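Local coordinates for protein MmeI (Methylophilus methylotrophus, PDB 5HR4) that acts as a type IIL restriction-modification enzyme that binds DNA and probably methylates adenine at N6 with S-adenosyl-L-methionine as methyl donor, at residues Phe329-Phe337 and Thr373-Val384. Numbering follows the deposited sequence.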
# COMPACT_ATOMS: atom_id res chain seq x y z
N PHE A 329 8.85 -16.67 -9.30
CA PHE A 329 9.78 -17.46 -10.10
C PHE A 329 10.81 -18.21 -9.25
O PHE A 329 11.20 -19.32 -9.62
CB PHE A 329 10.52 -16.58 -11.11
CG PHE A 329 11.14 -15.36 -10.51
CD1 PHE A 329 10.43 -14.17 -10.43
CD2 PHE A 329 12.43 -15.40 -10.02
CE1 PHE A 329 10.99 -13.04 -9.86
CE2 PHE A 329 13.00 -14.28 -9.46
CZ PHE A 329 12.27 -13.09 -9.37
N LEU A 330 11.24 -17.61 -8.14
CA LEU A 330 12.50 -18.00 -7.51
C LEU A 330 12.45 -19.44 -7.00
O LEU A 330 13.31 -20.25 -7.34
CB LEU A 330 12.86 -17.03 -6.38
CG LEU A 330 14.21 -17.28 -5.70
CD1 LEU A 330 15.30 -17.40 -6.71
CD2 LEU A 330 14.56 -16.23 -4.67
N ASP A 331 11.43 -19.77 -6.21
CA ASP A 331 11.33 -21.14 -5.71
C ASP A 331 11.38 -22.15 -6.86
O ASP A 331 12.08 -23.17 -6.75
CB ASP A 331 10.06 -21.34 -4.89
CG ASP A 331 10.09 -20.63 -3.53
OD1 ASP A 331 11.21 -20.26 -3.08
OD2 ASP A 331 9.01 -20.45 -2.91
N GLU A 332 10.67 -21.89 -7.96
CA GLU A 332 10.70 -22.88 -9.03
C GLU A 332 12.09 -23.00 -9.62
O GLU A 332 12.51 -24.10 -10.02
CB GLU A 332 9.68 -22.57 -10.13
N LEU A 333 12.86 -21.91 -9.63
CA LEU A 333 14.23 -21.97 -10.11
C LEU A 333 15.13 -22.81 -9.21
O LEU A 333 16.13 -23.37 -9.68
CB LEU A 333 14.80 -20.56 -10.26
CG LEU A 333 14.22 -19.72 -11.39
CD1 LEU A 333 14.90 -18.37 -11.41
CD2 LEU A 333 14.39 -20.42 -12.73
N TRP A 334 14.81 -22.92 -7.92
CA TRP A 334 15.62 -23.77 -7.06
C TRP A 334 15.22 -25.24 -7.17
O TRP A 334 16.07 -26.13 -7.15
CB TRP A 334 15.55 -23.28 -5.62
CG TRP A 334 16.52 -22.18 -5.39
CD1 TRP A 334 16.25 -20.83 -5.40
CD2 TRP A 334 17.92 -22.31 -5.16
NE1 TRP A 334 17.41 -20.13 -5.17
CE2 TRP A 334 18.44 -21.02 -5.02
CE3 TRP A 334 18.77 -23.41 -5.03
CZ2 TRP A 334 19.79 -20.78 -4.76
CZ3 TRP A 334 20.10 -23.17 -4.77
CH2 TRP A 334 20.60 -21.87 -4.64
N VAL A 335 13.92 -25.52 -7.30
CA VAL A 335 13.52 -26.89 -7.59
C VAL A 335 14.17 -27.35 -8.88
O VAL A 335 14.83 -28.40 -8.92
CB VAL A 335 11.99 -27.02 -7.63
CG1 VAL A 335 11.54 -28.36 -8.18
CG2 VAL A 335 11.41 -26.82 -6.23
N GLU A 336 14.06 -26.55 -9.94
CA GLU A 336 14.65 -26.96 -11.21
C GLU A 336 16.15 -27.15 -11.07
O GLU A 336 16.71 -28.13 -11.59
CB GLU A 336 14.33 -25.94 -12.30
CG GLU A 336 14.83 -26.31 -13.71
CD GLU A 336 14.52 -25.22 -14.75
OE1 GLU A 336 13.80 -24.26 -14.39
OE2 GLU A 336 15.00 -25.31 -15.91
N PHE A 337 16.82 -26.26 -10.33
CA PHE A 337 18.25 -26.42 -10.10
C PHE A 337 18.56 -27.76 -9.45
O PHE A 337 19.40 -28.52 -9.95
CB PHE A 337 18.79 -25.29 -9.23
CG PHE A 337 20.24 -25.46 -8.87
CD1 PHE A 337 21.22 -25.50 -9.86
CD2 PHE A 337 20.63 -25.59 -7.54
CE1 PHE A 337 22.58 -25.68 -9.52
CE2 PHE A 337 21.97 -25.76 -7.18
CZ PHE A 337 22.95 -25.81 -8.18
N THR A 373 16.13 -9.26 -6.57
CA THR A 373 16.03 -10.31 -7.57
C THR A 373 17.39 -10.64 -8.15
O THR A 373 17.79 -11.81 -8.23
CB THR A 373 15.08 -9.92 -8.70
OG1 THR A 373 13.74 -9.77 -8.20
CG2 THR A 373 15.11 -11.00 -9.78
N TYR A 374 18.14 -9.61 -8.53
CA TYR A 374 19.46 -9.83 -9.10
C TYR A 374 20.38 -10.51 -8.10
O TYR A 374 21.25 -11.29 -8.50
CB TYR A 374 20.04 -8.50 -9.61
CG TYR A 374 21.46 -8.56 -10.11
CD1 TYR A 374 21.78 -9.27 -11.25
CD2 TYR A 374 22.48 -7.89 -9.45
CE1 TYR A 374 23.08 -9.35 -11.72
CE2 TYR A 374 23.78 -7.94 -9.90
CZ TYR A 374 24.07 -8.69 -11.04
OH TYR A 374 25.37 -8.75 -11.50
N ARG A 375 20.21 -10.25 -6.81
CA ARG A 375 21.09 -10.87 -5.83
C ARG A 375 20.77 -12.36 -5.67
O ARG A 375 21.68 -13.20 -5.62
CB ARG A 375 21.00 -10.14 -4.49
CG ARG A 375 21.35 -11.02 -3.31
CD ARG A 375 21.73 -10.23 -2.08
NE ARG A 375 20.59 -9.73 -1.33
CZ ARG A 375 19.67 -10.50 -0.75
NH1 ARG A 375 19.77 -11.82 -0.87
NH2 ARG A 375 18.67 -9.96 -0.07
N GLU A 376 19.49 -12.70 -5.61
CA GLU A 376 19.10 -14.10 -5.58
C GLU A 376 19.59 -14.83 -6.82
O GLU A 376 20.06 -15.98 -6.74
CB GLU A 376 17.58 -14.19 -5.44
CG GLU A 376 17.12 -13.62 -4.12
CD GLU A 376 17.83 -14.29 -2.96
OE1 GLU A 376 17.77 -15.53 -2.89
OE2 GLU A 376 18.48 -13.59 -2.16
N LEU A 377 19.49 -14.20 -7.98
CA LEU A 377 19.98 -14.84 -9.18
C LEU A 377 21.48 -15.04 -9.10
O LEU A 377 21.99 -16.12 -9.43
CB LEU A 377 19.60 -14.03 -10.41
CG LEU A 377 18.44 -14.69 -11.14
CD1 LEU A 377 17.23 -14.76 -10.23
CD2 LEU A 377 18.14 -13.88 -12.37
N ARG A 378 22.21 -14.04 -8.63
CA ARG A 378 23.65 -14.24 -8.48
C ARG A 378 23.94 -15.39 -7.51
O ARG A 378 24.74 -16.27 -7.82
CB ARG A 378 24.33 -12.94 -8.05
CG ARG A 378 24.51 -11.95 -9.22
CD ARG A 378 25.47 -12.50 -10.29
NE ARG A 378 26.81 -12.66 -9.74
CZ ARG A 378 27.73 -11.70 -9.70
NH1 ARG A 378 27.47 -10.49 -10.20
NH2 ARG A 378 28.92 -11.94 -9.17
N LEU A 379 23.25 -15.43 -6.37
CA LEU A 379 23.48 -16.51 -5.41
C LEU A 379 23.20 -17.86 -6.05
O LEU A 379 24.01 -18.80 -5.93
CB LEU A 379 22.64 -16.31 -4.15
CG LEU A 379 23.12 -15.24 -3.18
CD1 LEU A 379 22.26 -15.21 -1.94
CD2 LEU A 379 24.56 -15.49 -2.82
N LEU A 380 22.05 -17.99 -6.73
CA LEU A 380 21.77 -19.22 -7.46
C LEU A 380 22.89 -19.55 -8.43
O LEU A 380 23.45 -20.65 -8.40
CB LEU A 380 20.44 -19.09 -8.19
CG LEU A 380 20.08 -20.25 -9.08
CD1 LEU A 380 20.09 -21.54 -8.27
CD2 LEU A 380 18.70 -19.97 -9.61
N GLU A 381 23.27 -18.57 -9.27
CA GLU A 381 24.33 -18.74 -10.25
C GLU A 381 25.67 -19.14 -9.65
O GLU A 381 26.53 -19.64 -10.39
CB GLU A 381 24.53 -17.44 -11.04
CG GLU A 381 25.29 -17.64 -12.32
CD GLU A 381 26.04 -16.41 -12.79
OE1 GLU A 381 26.52 -15.63 -11.92
OE2 GLU A 381 26.15 -16.22 -14.03
N ILE A 382 25.92 -18.91 -8.36
CA ILE A 382 27.14 -19.44 -7.74
C ILE A 382 27.07 -20.96 -7.66
O ILE A 382 28.02 -21.66 -8.03
CB ILE A 382 27.36 -18.83 -6.34
CG1 ILE A 382 28.10 -17.49 -6.40
CG2 ILE A 382 28.16 -19.79 -5.44
CD1 ILE A 382 28.14 -16.78 -5.04
N GLU A 383 25.97 -21.49 -7.14
CA GLU A 383 25.81 -22.93 -7.05
C GLU A 383 25.81 -23.57 -8.43
O GLU A 383 26.26 -24.72 -8.58
CB GLU A 383 24.52 -23.27 -6.29
CG GLU A 383 24.48 -22.73 -4.85
CD GLU A 383 25.80 -22.96 -4.09
OE1 GLU A 383 26.37 -24.08 -4.15
OE2 GLU A 383 26.29 -22.03 -3.42
N VAL A 384 25.34 -22.86 -9.46
CA VAL A 384 25.38 -23.40 -10.82
C VAL A 384 26.83 -23.58 -11.26
O VAL A 384 27.22 -24.65 -11.75
CB VAL A 384 24.60 -22.51 -11.79
CG1 VAL A 384 25.02 -22.82 -13.22
CG2 VAL A 384 23.10 -22.71 -11.61
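Leu380 reaches from helix 368-388 into the aromatic flank of helix 318-340, with Trp334 and Phe337 around its CD1. CB lies beside Trp334, 3.9 Å from CZ2. With CG swung opposite the backbone N (chi1 175°), the two methyls fork toward the neighbouring helix. CD1 settles over the indole face, 3.5 Å from the centroid of the six-membered ring and 8° off its normal, a true CH-pi contact; the same methyl also lies over a face of Phe337, 4.0 Å from CG. CD2 turns to the aliphatic base of Leu333, meeting its CB. Leucine suits this place because one branched tip can serve three partners.

Tryptophan suits its partly exposed position: its broad face receives the methyl while its edge, at CH2, meets CG of Glu383 at 4.0 Å. Were Trp334 replaced by alanine, Leu380 CD1 would probably keep only the Phe337 ring as an aromatic partner, and a gap would be likely beside Glu383 CG. The long flat ring of Phe337 can reach two residues at once, with CZ 3.5 Å from Glu383 CB and CE1 against CG2 of Val384. Toward the other end, Leu330 CD2 rests on CG of Glu376 at 3.7 Å. The methyl CG2 of Thr373 gives Phe329 CZ an apolar partner, while its hydroxyl bonds to Phe369 O.

The segment axes run almost parallel, 3° apart and 11.4 Å at closest approach. Helix 368-388 follows strand 359-361 in the Rossmann-like methyltransferase fold, where Phe359 touches Thr373 and Leu377; helix 344-355 covers Leu333, Phe337 and Val384. The partly exposed glutamates lend methylenes to the interface while their carboxylates pair with Arg375 (Glu376) and Arg386 (Glu383) of their own helix. Cohesion therefore rests on van der Waals and CH-pi contact; no salt bridge joins the two segments.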